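Local coordinates for protein aromatic-ring-hydroxylating dioxygenase beta subunit (Catenulispora acidiphila, PDB 6VW4) that is of unknown function but binds the polyketide S-DNPA in the pocket of an NTF2-like fold, and may have dioxygenase activity, at residues G28-Y33 against R60-F65; R20-L25 against R76-T81; H45-D50 against D142-A147. One frame throughout, in Å; residues are numbered along the deposited sequence.

Interaction 1 (G28-Y33 against R60-F65). With SDN ([(3S)-9-hydroxy-1-methyl-10-oxo-4,10-dihydro-3H-benzo[g]isochromen-3-yl]acetic acid), chain C.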
loop_
_atom_site.group_PDB
_atom_site.type_symbol
_atom_site.label_atom_id
_atom_site.label_comp_id
_atom_site.label_asym_id
_atom_site.label_seq_id
_atom_site.Cartn_x
_atom_site.Cartn_y
_atom_site.Cartn_z
ATOM N N GLY A 28 -5.082 -6.191 -18.710
ATOM C CA GLY A 28 -5.041 -7.251 -19.695
ATOM C C GLY A 28 -4.011 -7.109 -20.795
ATOM O O GLY A 28 -4.100 -7.819 -21.799
ATOM N N LYS A 29 -3.040 -6.216 -20.639
ATOM C CA LYS A 29 -1.979 -6.024 -21.617
ATOM C C LYS A 29 -0.840 -6.995 -21.300
ATOM O O LYS A 29 0.253 -6.623 -20.863
ATOM C CB LYS A 29 -1.528 -4.574 -21.602
ATOM C CG LYS A 29 -2.632 -3.616 -21.934
ATOM C CD LYS A 29 -2.200 -2.174 -21.711
ATOM C CE LYS A 29 -3.265 -1.216 -22.220
ATOM N NZ LYS A 29 -3.576 -0.066 -21.317
ATOM N N PHE A 30 -1.130 -8.277 -21.529
ATOM C CA PHE A 30 -0.212 -9.327 -21.107
ATOM C C PHE A 30 1.141 -9.262 -21.818
ATOM O O PHE A 30 2.152 -9.735 -21.269
ATOM C CB PHE A 30 -0.841 -10.699 -21.339
ATOM C CG PHE A 30 -2.091 -10.934 -20.567
ATOM C CD1 PHE A 30 -2.311 -10.297 -19.361
ATOM C CD2 PHE A 30 -3.058 -11.803 -21.054
ATOM C CE1 PHE A 30 -3.469 -10.510 -18.646
ATOM C CE2 PHE A 30 -4.228 -12.021 -20.356
ATOM C CZ PHE A 30 -4.437 -11.376 -19.141
ATOM N N GLU A 31 1.197 -8.717 -23.036
ATOM C CA GLU A 31 2.482 -8.651 -23.735
ATOM C C GLU A 31 3.358 -7.563 -23.137
ATOM O O GLU A 31 4.548 -7.782 -22.874
ATOM C CB GLU A 31 2.281 -8.395 -25.233
ATOM C CG GLU A 31 1.664 -9.571 -25.991
ATOM C CD GLU A 31 0.129 -9.613 -25.900
ATOM O OE1 GLU A 31 -0.493 -10.339 -26.716
ATOM O OE2 GLU A 31 -0.458 -8.935 -25.016
ATOM N N GLU A 32 2.770 -6.390 -22.890
ATOM C CA GLU A 32 3.502 -5.317 -22.221
ATOM C C GLU A 32 4.045 -5.795 -20.885
ATOM O O GLU A 32 5.158 -5.439 -20.492
ATOM C CB GLU A 32 2.596 -4.114 -21.969
ATOM C CG GLU A 32 2.248 -3.269 -23.134
ATOM C CD GLU A 32 1.495 -2.016 -22.689
ATOM O OE1 GLU A 32 1.739 -1.522 -21.551
ATOM O OE2 GLU A 32 0.665 -1.526 -23.485
ATOM N N TYR A 33 3.250 -6.597 -20.165
ATOM C CA TYR A 33 3.693 -7.105 -18.880
ATOM C C TYR A 33 4.879 -8.018 -19.067
ATOM O O TYR A 33 5.858 -7.922 -18.322
ATOM C CB TYR A 33 2.556 -7.826 -18.155
ATOM C CG TYR A 33 2.949 -8.602 -16.903
ATOM C CD1 TYR A 33 3.108 -7.955 -15.704
ATOM C CD2 TYR A 33 3.148 -9.975 -16.927
ATOM C CE1 TYR A 33 3.430 -8.625 -14.556
ATOM C CE2 TYR A 33 3.499 -10.662 -15.767
ATOM C CZ TYR A 33 3.606 -9.964 -14.579
ATOM O OH TYR A 33 3.941 -10.564 -13.397
ATOM N N ARG A 60 1.540 -16.798 -22.582
ATOM C CA ARG A 60 0.644 -17.931 -22.752
ATOM C C ARG A 60 0.012 -18.323 -21.431
ATOM O O ARG A 60 -1.193 -18.614 -21.378
ATOM C CB ARG A 60 1.417 -19.104 -23.376
ATOM C CG ARG A 60 0.975 -20.574 -23.153
ATOM C CD ARG A 60 2.137 -21.542 -23.684
ATOM N NE ARG A 60 3.060 -20.858 -24.626
ATOM C CZ ARG A 60 4.405 -20.855 -24.574
ATOM N NH1 ARG A 60 5.076 -21.527 -23.648
ATOM N NH2 ARG A 60 5.100 -20.155 -25.472
ATOM N N GLU A 61 0.797 -18.349 -20.351
ATOM C CA GLU A 61 0.212 -18.763 -19.082
ATOM C C GLU A 61 -0.807 -17.760 -18.555
ATOM O O GLU A 61 -1.690 -18.154 -17.802
ATOM C CB GLU A 61 1.289 -18.979 -18.029
ATOM C CG GLU A 61 0.733 -19.624 -16.749
ATOM C CD GLU A 61 1.697 -20.629 -16.118
ATOM O OE1 GLU A 61 1.893 -21.712 -16.711
ATOM O OE2 GLU A 61 2.256 -20.353 -15.024
ATOM N N LEU A 62 -0.709 -16.477 -18.920
ATOM C CA LEU A 62 -1.724 -15.514 -18.506
ATOM C C LEU A 62 -2.991 -15.636 -19.342
ATOM O O LEU A 62 -4.093 -15.378 -18.839
ATOM C CB LEU A 62 -1.191 -14.086 -18.597
ATOM C CG LEU A 62 -0.081 -13.743 -17.603
ATOM C CD1 LEU A 62 0.539 -12.395 -17.973
ATOM C CD2 LEU A 62 -0.570 -13.766 -16.163
ATOM N N ASN A 63 -2.856 -16.010 -20.616
ATOM C CA ASN A 63 -4.035 -16.271 -21.440
ATOM C C ASN A 63 -4.765 -17.536 -20.976
ATOM O O ASN A 63 -6.000 -17.573 -20.973
ATOM C CB ASN A 63 -3.626 -16.376 -22.914
ATOM C CG ASN A 63 -3.543 -15.019 -23.604
ATOM O OD1 ASN A 63 -4.327 -14.112 -23.330
ATOM N ND2 ASN A 63 -2.595 -14.880 -24.506
ATOM N N GLU A 64 -4.026 -18.560 -20.542
ATOM C CA GLU A 64 -4.651 -19.740 -19.945
ATOM C C GLU A 64 -5.443 -19.377 -18.694
ATOM O O GLU A 64 -6.629 -19.706 -18.577
ATOM C CB GLU A 64 -3.585 -20.769 -19.570
ATOM C CG GLU A 64 -3.237 -21.827 -20.601
ATOM C CD GLU A 64 -2.068 -22.701 -20.140
ATOM O OE1 GLU A 64 -0.958 -22.590 -20.721
ATOM O OE2 GLU A 64 -2.256 -23.478 -19.175
ATOM N N PHE A 65 -4.769 -18.741 -17.725
ATOM C CA PHE A 65 -5.362 -18.397 -16.433
ATOM C C PHE A 65 -6.609 -17.539 -16.604
ATOM O O PHE A 65 -7.610 -17.743 -15.907
ATOM C CB PHE A 65 -4.302 -17.674 -15.579
ATOM C CG PHE A 65 -4.793 -17.183 -14.257
ATOM C CD1 PHE A 65 -5.466 -15.970 -14.152
ATOM C CD2 PHE A 65 -4.569 -17.929 -13.112
ATOM C CE1 PHE A 65 -5.924 -15.520 -12.936
ATOM C CE2 PHE A 65 -5.021 -17.488 -11.892
ATOM C CZ PHE A 65 -5.703 -16.277 -11.803
HETATM O O4 SDN C . 1.887 -10.929 -11.464
HETATM C C11 SDN C . 1.801 -11.043 -10.076
HETATM C C12 SDN C . 0.892 -11.905 -9.463
HETATM C C13 SDN C . -0.035 -12.760 -10.358
HETATM O O5 SDN C . 0.034 -12.675 -11.540
HETATM C C14 SDN C . -1.026 -13.703 -9.702
HETATM C C15 SDN C . -1.943 -14.579 -10.589
HETATM O O3 SDN C . -2.367 -15.831 -10.007
HETATM C C16 SDN C . -2.246 -14.263 -12.061
HETATM C C10 SDN C . 2.602 -10.240 -9.280
HETATM C C9 SDN C . 2.526 -10.317 -7.880
HETATM C C8 SDN C . 1.634 -11.185 -7.270
HETATM C C7 SDN C . 0.804 -11.980 -8.056
HETATM C C6 SDN C . -0.210 -12.947 -7.362
HETATM C C5 SDN C . -1.102 -13.799 -8.263
HETATM C C4 SDN C . -2.048 -14.725 -7.639
HETATM C C3 SDN C . -2.675 -15.751 -8.570
HETATM C C2 SDN C . -4.121 -15.296 -8.493
HETATM C C1 SDN C . -5.165 -16.141 -7.793
HETATM O O2 SDN C . -4.824 -17.199 -7.217
HETATM O O1 SDN C . -6.370 -15.753 -7.820
#
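L62 lies against the ring of F30, with Y33 as its second aromatic neighbour. The contact packs helix 30-34 on helix 55-68 in the SnoaL-like domain (NTF2 clan), beside the ligand pocket. L62 CB sits over the centre of the F30 ring, 3.8 Å from the centroid and 11° off the ring normal, a CH-pi contact. CG is anti to the carbonyl carbon (chi1 -67°), which carries the branch on toward Y33. At the tip, L62 CD1 reaches both aromatics: it is 3.8 Å from F30 CD1 and 3.7 Å from Y33 CD2. The opposite face of the F30 ring carries G28 O, set toward the rim. At the edge of that ring, in its plane, N63 OD1 stands 3.5 Å from F30 CD2, and the amide is turned 68° to the ring. H66 meets F30 edge-to-face, and L25 of helix 8-26 touches F30, Y33 and L62. A valine in place of F30 would probably leave L62 CB without its aromatic face and open a gap between the two helices. Y33 OH accepts a hydrogen bond of 2.8 Å from SDN O4. F65 lays a ring face against SDN C16. No hydrogen bond joins 28-33 to 60-65. Apolar and CH-pi packing therefore carries this contact, while the hydroxyl of Y33 turns to the ligand, with a weak second bond to R137.

Interaction 2 (R20-L25 against R76-T81). With SDN ([(3S)-9-hydroxy-1-methyl-10-oxo-4,10-dihydro-3H-benzo[g]isochromen-3-yl]acetic acid), chain C.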
loop_
_atom_site.group_PDB
_atom_site.type_symbol
_atom_site.label_atom_id
_atom_site.label_comp_id
_atom_site.label_asym_id
_atom_site.label_seq_id
_atom_site.Cartn_x
_atom_site.Cartn_y
_atom_site.Cartn_z
ATOM N N ARG A 20 4.101 0.077 -12.866
ATOM C CA ARG A 20 3.851 0.011 -14.313
ATOM C C ARG A 20 3.563 -1.423 -14.759
ATOM O O ARG A 20 2.598 -1.666 -15.484
ATOM C CB ARG A 20 5.044 0.572 -15.103
ATOM C CG ARG A 20 5.322 2.046 -14.897
ATOM C CD ARG A 20 4.694 2.935 -15.940
ATOM N NE ARG A 20 5.430 4.198 -16.068
ATOM C CZ ARG A 20 4.868 5.409 -16.101
ATOM N NH1 ARG A 20 3.542 5.550 -16.026
ATOM N NH2 ARG A 20 5.638 6.486 -16.206
ATOM N N GLN A 21 4.386 -2.384 -14.332
ATOM C CA GLN A 21 4.101 -3.788 -14.586
ATOM C C GLN A 21 2.646 -4.126 -14.300
ATOM O O GLN A 21 1.962 -4.740 -15.122
ATOM C CB GLN A 21 4.931 -4.688 -13.676
ATOM C CG GLN A 21 6.218 -5.041 -14.135
ATOM C CD GLN A 21 6.866 -6.028 -13.203
ATOM O OE1 GLN A 21 6.670 -5.989 -11.969
ATOM N NE2 GLN A 21 7.705 -6.877 -13.766
ATOM N N MET A 22 2.185 -3.822 -13.076
ATOM C CA MET A 22 0.859 -4.278 -12.676
ATOM C C MET A 22 -0.250 -3.478 -13.341
ATOM O O MET A 22 -1.352 -4.002 -13.517
ATOM C CB MET A 22 0.675 -4.233 -11.159
ATOM C CG MET A 22 1.513 -5.182 -10.372
ATOM S SD MET A 22 1.939 -6.721 -11.279
ATOM C CE MET A 22 0.367 -7.541 -10.702
ATOM N N HIS A 23 -0.000 -2.218 -13.702
ATOM C CA HIS A 23 -1.015 -1.489 -14.468
ATOM C C HIS A 23 -1.289 -2.202 -15.789
ATOM O O HIS A 23 -2.445 -2.359 -16.204
ATOM C CB HIS A 23 -0.606 -0.030 -14.723
ATOM C CG HIS A 23 -0.566 0.829 -13.480
ATOM N ND1 HIS A 23 0.056 2.063 -13.442
ATOM C CD2 HIS A 23 -1.060 0.621 -12.228
ATOM C CE1 HIS A 23 -0.053 2.574 -12.226
ATOM N NE2 HIS A 23 -0.732 1.724 -11.473
ATOM N N ALA A 24 -0.235 -2.700 -16.421
ATOM C CA ALA A 24 -0.380 -3.413 -17.677
ATOM C C ALA A 24 -1.057 -4.762 -17.458
ATOM O O ALA A 24 -1.973 -5.126 -18.196
ATOM C CB ALA A 24 0.994 -3.578 -18.334
ATOM N N LEU A 25 -0.634 -5.516 -16.443
ATOM C CA LEU A 25 -1.256 -6.814 -16.183
ATOM C C LEU A 25 -2.758 -6.665 -15.922
ATOM O O LEU A 25 -3.588 -7.363 -16.531
ATOM C CB LEU A 25 -0.565 -7.477 -14.993
ATOM C CG LEU A 25 -1.317 -8.707 -14.485
ATOM C CD1 LEU A 25 -1.210 -9.752 -15.576
ATOM C CD2 LEU A 25 -0.811 -9.281 -13.194
ATOM N N ARG A 76 -9.500 -7.208 -12.067
ATOM C CA ARG A 76 -8.574 -7.505 -10.993
ATOM C C ARG A 76 -7.626 -6.329 -10.751
ATOM O O ARG A 76 -7.351 -5.532 -11.650
ATOM C CB ARG A 76 -7.727 -8.717 -11.323
ATOM C CG ARG A 76 -8.432 -9.809 -12.078
ATOM C CD ARG A 76 -8.177 -11.159 -11.408
ATOM N NE ARG A 76 -6.756 -11.432 -11.207
ATOM C CZ ARG A 76 -6.284 -12.381 -10.405
ATOM N NH1 ARG A 76 -7.129 -13.148 -9.730
ATOM N NH2 ARG A 76 -4.975 -12.557 -10.273
ATOM N N ARG A 77 -7.137 -6.238 -9.512
ATOM C CA ARG A 77 -6.178 -5.242 -9.060
ATOM C C ARG A 77 -5.191 -5.939 -8.142
ATOM O O ARG A 77 -5.598 -6.748 -7.311
ATOM C CB ARG A 77 -6.815 -4.100 -8.273
ATOM C CG ARG A 77 -7.729 -3.190 -9.052
ATOM C CD ARG A 77 -7.029 -2.520 -10.205
ATOM N NE ARG A 77 -8.015 -1.868 -11.039
ATOM C CZ ARG A 77 -7.781 -1.428 -12.261
ATOM N NH1 ARG A 77 -6.585 -1.566 -12.777
ATOM N NH2 ARG A 77 -8.747 -0.857 -12.957
ATOM N N HIS A 78 -3.908 -5.642 -8.296
ATOM C CA HIS A 78 -2.863 -6.160 -7.429
ATOM C C HIS A 78 -2.272 -4.994 -6.670
ATOM O O HIS A 78 -1.667 -4.105 -7.286
ATOM C CB HIS A 78 -1.748 -6.837 -8.218
ATOM C CG HIS A 78 -2.182 -8.085 -8.886
ATOM N ND1 HIS A 78 -2.926 -8.082 -10.039
ATOM C CD2 HIS A 78 -1.997 -9.383 -8.552
ATOM C CE1 HIS A 78 -3.197 -9.329 -10.381
ATOM N NE2 HIS A 78 -2.626 -10.136 -9.506
ATOM N N MET A 79 -2.387 -5.025 -5.348
ATOM C CA MET A 79 -1.849 -3.978 -4.490
ATOM C C MET A 79 -0.605 -4.458 -3.782
ATOM O O MET A 79 -0.680 -5.346 -2.918
ATOM C CB MET A 79 -2.894 -3.567 -3.463
ATOM C CG MET A 79 -3.912 -2.695 -4.083
ATOM S SD MET A 79 -5.496 -2.821 -3.269
ATOM C CE MET A 79 -6.418 -1.811 -4.478
ATOM N N PHE A 80 0.498 -3.788 -4.064
ATOM C CA PHE A 80 1.764 -4.148 -3.477
ATOM C C PHE A 80 2.002 -3.278 -2.254
ATOM O O PHE A 80 1.764 -2.072 -2.301
ATOM C CB PHE A 80 2.858 -3.950 -4.503
ATOM C CG PHE A 80 2.890 -4.969 -5.610
ATOM C CD1 PHE A 80 1.862 -5.862 -5.799
ATOM C CD2 PHE A 80 3.978 -5.001 -6.503
ATOM C CE1 PHE A 80 1.925 -6.800 -6.821
ATOM C CE2 PHE A 80 4.039 -5.929 -7.519
ATOM C CZ PHE A 80 3.010 -6.824 -7.685
ATOM N N THR A 81 2.495 -3.881 -1.161
ATOM C CA THR A 81 2.995 -3.083 -0.033
ATOM C C THR A 81 4.209 -3.772 0.597
ATOM O O THR A 81 4.539 -4.911 0.258
ATOM C CB THR A 81 1.908 -2.876 1.041
ATOM O OG1 THR A 81 1.507 -4.159 1.549
ATOM C CG2 THR A 81 0.701 -2.123 0.501
HETATM O O4 SDN C . 1.887 -10.929 -11.464
HETATM C C11 SDN C . 1.801 -11.043 -10.076
HETATM C C12 SDN C . 0.892 -11.905 -9.463
HETATM C C13 SDN C . -0.035 -12.760 -10.358
HETATM O O5 SDN C . 0.034 -12.675 -11.540
HETATM C C14 SDN C . -1.026 -13.703 -9.702
HETATM C C15 SDN C . -1.943 -14.579 -10.589
HETATM O O3 SDN C . -2.367 -15.831 -10.007
HETATM C C16 SDN C . -2.246 -14.263 -12.061
HETATM C C10 SDN C . 2.602 -10.240 -9.280
HETATM C C9 SDN C . 2.526 -10.317 -7.880
HETATM C C8 SDN C . 1.634 -11.185 -7.270
HETATM C C7 SDN C . 0.804 -11.980 -8.056
HETATM C C6 SDN C . -0.210 -12.947 -7.362
HETATM C C5 SDN C . -1.102 -13.799 -8.263
HETATM C C4 SDN C . -2.048 -14.725 -7.639
HETATM C C3 SDN C . -2.675 -15.751 -8.570
HETATM C C2 SDN C . -4.121 -15.296 -8.493
HETATM C C1 SDN C . -5.165 -16.141 -7.793
HETATM O O2 SDN C . -4.824 -17.199 -7.217
HETATM O O1 SDN C . -6.370 -15.753 -7.820
#
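M22 has the largest share of this interface, followed by H78 and F80. Here helix 8-26 packs on strand 75-86, an outermost strand of this chain's sheet in the NTF2-like fold, beside the ligand. The segments 20-25 and 76-81 run nearly antiparallel, at 166°, with 8.4 Å between their axes. The M22 side chain bends at chi2 and chi3, and its methyl is modelled over one face of the H78 ring, though too close to be trusted in detail. Nearer the backbone, M22 CG packs 3.5 Å from F80 CZ. The sulfur makes a Met-aromatic contact, with M22 SD 4.8 Å from the F80 centroid in an oblique approach. L25 adds CD2 at 3.7 Å from H78 CE1. The imidazole is held from outside the two segments, by a hydrogen bond between H78 ND1 and D26 OD1. Its other nitrogen, H78 NE2, lies 3.8 Å from SDN C13. F80 CZ is 3.5 Å from SDN C9, and L25 CD2 also reaches the ligand. R76 NH1 gives SDN O1 a weak hydrogen bond, 3.3 Å long, at the edge of the guanidinium. R77 forms a salt bridge with D142 of the second subunit. Helix and strand share no hydrogen bond. M22 CG and SD against F80, with L25 CD2 on H78, make a mostly apolar wall for the fused rings, and R76 places a cationic group by the ligand's acetate arm.

Interaction 3 (H45-D50 against D142-A147). With SDN ([(3S)-9-hydroxy-1-methyl-10-oxo-4,10-dihydro-3H-benzo[g]isochromen-3-yl]acetic acid), chain C.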
loop_
_atom_site.group_PDB
_atom_site.type_symbol
_atom_site.label_atom_id
_atom_site.label_comp_id
_atom_site.label_asym_id
_atom_site.label_seq_id
_atom_site.Cartn_x
_atom_site.Cartn_y
_atom_site.Cartn_z
ATOM N N HIS A 45 3.817 -17.985 -10.713
ATOM C CA HIS A 45 2.665 -17.256 -10.176
ATOM C C HIS A 45 1.848 -18.072 -9.166
ATOM O O HIS A 45 1.123 -17.481 -8.353
ATOM C CB HIS A 45 1.740 -16.761 -11.315
ATOM C CG HIS A 45 0.947 -17.837 -11.994
ATOM N ND1 HIS A 45 -0.433 -17.902 -11.935
ATOM C CD2 HIS A 45 1.341 -18.860 -12.789
ATOM C CE1 HIS A 45 -0.846 -18.941 -12.638
ATOM N NE2 HIS A 45 0.208 -19.534 -13.172
ATOM N N THR A 46 1.908 -19.407 -9.215
ATOM C CA THR A 46 1.119 -20.208 -8.289
ATOM C C THR A 46 1.902 -21.415 -7.793
ATOM O O THR A 46 2.469 -22.169 -8.607
ATOM C CB THR A 46 -0.212 -20.673 -8.909
ATOM O OG1 THR A 46 0.023 -21.318 -10.174
ATOM C CG2 THR A 46 -1.172 -19.488 -9.087
ATOM N N PRO A 47 1.935 -21.641 -6.481
ATOM C CA PRO A 47 2.683 -22.787 -5.951
ATOM C C PRO A 47 2.105 -24.100 -6.463
ATOM O O PRO A 47 0.905 -24.217 -6.733
ATOM C CB PRO A 47 2.527 -22.653 -4.433
ATOM C CG PRO A 47 2.068 -21.212 -4.195
ATOM C CD PRO A 47 1.273 -20.858 -5.417
ATOM N N GLY A 48 2.982 -25.078 -6.611
ATOM C CA GLY A 48 2.640 -26.358 -7.237
ATOM C C GLY A 48 2.836 -26.402 -8.740
ATOM O O GLY A 48 3.381 -27.370 -9.264
ATOM N N ARG A 49 2.404 -25.358 -9.444
ATOM C CA ARG A 49 2.588 -25.274 -10.885
ATOM C C ARG A 49 3.999 -24.816 -11.270
ATOM O O ARG A 49 4.609 -23.941 -10.628
ATOM C CB ARG A 49 1.563 -24.311 -11.486
ATOM C CG ARG A 49 1.427 -24.381 -12.995
ATOM C CD ARG A 49 -0.039 -24.218 -13.422
ATOM N NE ARG A 49 -0.158 -24.317 -14.879
ATOM C CZ ARG A 49 -0.764 -23.430 -15.665
ATOM N NH1 ARG A 49 -1.337 -22.345 -15.165
ATOM N NH2 ARG A 49 -0.788 -23.632 -16.972
ATOM N N ASP A 50 4.521 -25.423 -12.333
ATOM C CA ASP A 50 5.859 -25.082 -12.791
ATOM C C ASP A 50 5.852 -23.662 -13.333
ATOM O O ASP A 50 4.844 -23.209 -13.896
ATOM C CB ASP A 50 6.326 -26.041 -13.884
ATOM C CG ASP A 50 6.571 -27.446 -13.367
ATOM O OD1 ASP A 50 7.612 -27.691 -12.700
ATOM O OD2 ASP A 50 5.712 -28.309 -13.652
ATOM N N ASP A 142 -0.776 -17.239 0.727
ATOM C CA ASP A 142 -0.951 -17.486 2.157
ATOM C C ASP A 142 -2.006 -18.573 2.407
ATOM O O ASP A 142 -1.840 -19.408 3.305
ATOM C CB ASP A 142 -1.339 -16.204 2.903
ATOM C CG ASP A 142 -0.127 -15.330 3.292
ATOM O OD1 ASP A 142 1.022 -15.818 3.313
ATOM O OD2 ASP A 142 -0.352 -14.132 3.593
ATOM N N ASN A 143 -3.102 -18.580 1.628
ATOM C CA ASN A 143 -4.137 -19.606 1.813
ATOM C C ASN A 143 -3.546 -21.002 1.628
ATOM O O ASN A 143 -3.719 -21.876 2.491
ATOM C CB ASN A 143 -5.347 -19.372 0.869
ATOM C CG ASN A 143 -4.960 -19.240 -0.608
ATOM O OD1 ASN A 143 -4.052 -18.492 -0.973
ATOM N ND2 ASN A 143 -5.693 -19.935 -1.466
ATOM N N ARG A 144 -2.770 -21.208 0.547
ATOM C CA ARG A 144 -2.144 -22.517 0.315
ATOM C C ARG A 144 -1.034 -22.827 1.311
ATOM O O ARG A 144 -0.852 -23.991 1.692
ATOM C CB ARG A 144 -1.581 -22.621 -1.100
ATOM C CG ARG A 144 -1.147 -24.075 -1.460
ATOM C CD ARG A 144 -0.414 -24.148 -2.790
ATOM N NE ARG A 144 -0.166 -25.495 -3.326
ATOM C CZ ARG A 144 0.808 -26.317 -2.923
ATOM N NH1 ARG A 144 1.623 -25.971 -1.931
ATOM N NH2 ARG A 144 0.965 -27.497 -3.517
ATOM N N THR A 145 -0.286 -21.820 1.748
ATOM C CA THR A 145 0.712 -22.043 2.790
ATOM C C THR A 145 0.066 -22.524 4.090
ATOM O O THR A 145 0.644 -23.351 4.805
ATOM C CB THR A 145 1.498 -20.747 2.990
ATOM O OG1 THR A 145 2.343 -20.559 1.852
ATOM C CG2 THR A 145 2.321 -20.752 4.273
ATOM N N VAL A 146 -1.142 -22.038 4.405
ATOM C CA VAL A 146 -1.764 -22.360 5.691
ATOM C C VAL A 146 -2.241 -23.813 5.721
ATOM O O VAL A 146 -2.031 -24.517 6.716
ATOM C CB VAL A 146 -2.895 -21.361 5.994
ATOM C CG1 VAL A 146 -3.899 -21.926 6.969
ATOM C CG2 VAL A 146 -2.306 -20.069 6.575
ATOM N N ALA A 147 -2.851 -24.294 4.630
ATOM C CA ALA A 147 -3.210 -25.709 4.513
ATOM C C ALA A 147 -2.036 -26.633 4.875
ATOM O O ALA A 147 -2.181 -27.552 5.693
ATOM C CB ALA A 147 -3.728 -25.988 3.092
HETATM O O4 SDN C . 1.887 -10.929 -11.464
HETATM C C11 SDN C . 1.801 -11.043 -10.076
HETATM C C12 SDN C . 0.892 -11.905 -9.463
HETATM C C13 SDN C . -0.035 -12.760 -10.358
HETATM O O5 SDN C . 0.034 -12.675 -11.540
HETATM C C14 SDN C . -1.026 -13.703 -9.702
HETATM C C15 SDN C . -1.943 -14.579 -10.589
HETATM O O3 SDN C . -2.367 -15.831 -10.007
HETATM C C16 SDN C . -2.246 -14.263 -12.061
HETATM C C10 SDN C . 2.602 -10.240 -9.280
HETATM C C9 SDN C . 2.526 -10.317 -7.880
HETATM C C8 SDN C . 1.634 -11.185 -7.270
HETATM C C7 SDN C . 0.804 -11.980 -8.056
HETATM C C6 SDN C . -0.210 -12.947 -7.362
HETATM C C5 SDN C . -1.102 -13.799 -8.263
HETATM C C4 SDN C . -2.048 -14.725 -7.639
HETATM C C3 SDN C . -2.675 -15.751 -8.570
HETATM C C2 SDN C . -4.121 -15.296 -8.493
HETATM C C1 SDN C . -5.165 -16.141 -7.793
HETATM O O2 SDN C . -4.824 -17.199 -7.217
HETATM O O1 SDN C . -6.370 -15.753 -7.820
#
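P47 and R144 slide past each other in opposite directions, and G48 continues the surface that the arginine crosses. The R144 chain is drawn out straight: CG is anti to the backbone N (chi1 -170°), and the chain stays extended to NE. This extension takes the side chain from the helix across to the loop. P47 CB is 3.7 Å from R144 CD. The guanidinium then turns and presents one face to the backbone around P47 C, toward its rim, and to G48 N. R144 NH2 stands 4.2 Å from G48 CA. No hydrogen bond crosses this contact. R144 NH1 forms a salt bridge with E148 OE2, close by in the sequence.

T46 to R49 form a type II beta turn. G48 occupies its third position with positive phi, where a side chain would run into the carbonyl O of P47. On the pocket side of the loop, H45 holds its ring with CG between the backbone N and the carbonyl carbon (chi1 72°). This points ND1 at the ligand: H45 ND1 gives SDN O3 a weak hydrogen bond, 3.4 Å long and nearly straight. T46 CG2 is 4.0 Å from SDN O3.

P47 also packs on E140 and H141, just ahead of helix 142-147. The loop links strand 41-44 to strand 52-53 at the sheet edge. Helix 142-147 follows strand 132-139. D142 is hydrogen-bonded to S117 of strand 111-126 and forms a salt bridge with R77 of the third subunit.

Overall arrangement
Each interaction has a segment that meets SDN; in interaction 3 this is 45-50 alone, through H45 and T46. Interactions 1 and 2 lie about 13 Å apart between centres and touch directly: Y33 CD1 packs 3.8 Å from L25 CB, and K29 N lies 2.9 Å from A24 O, a probable hydrogen bond. Along the chain, interaction 1 is nested within the loop closed by interaction 2. Interaction 3 stands about 20 Å from each of the others, centre to centre. It is tied to interaction 1 by the salt bridge E64 OE2 to R49 NH2, at 2.7 Å. Interactions 2 and 3 do not touch; their nearest atoms are about 7 Å apart, and both meet the ligand.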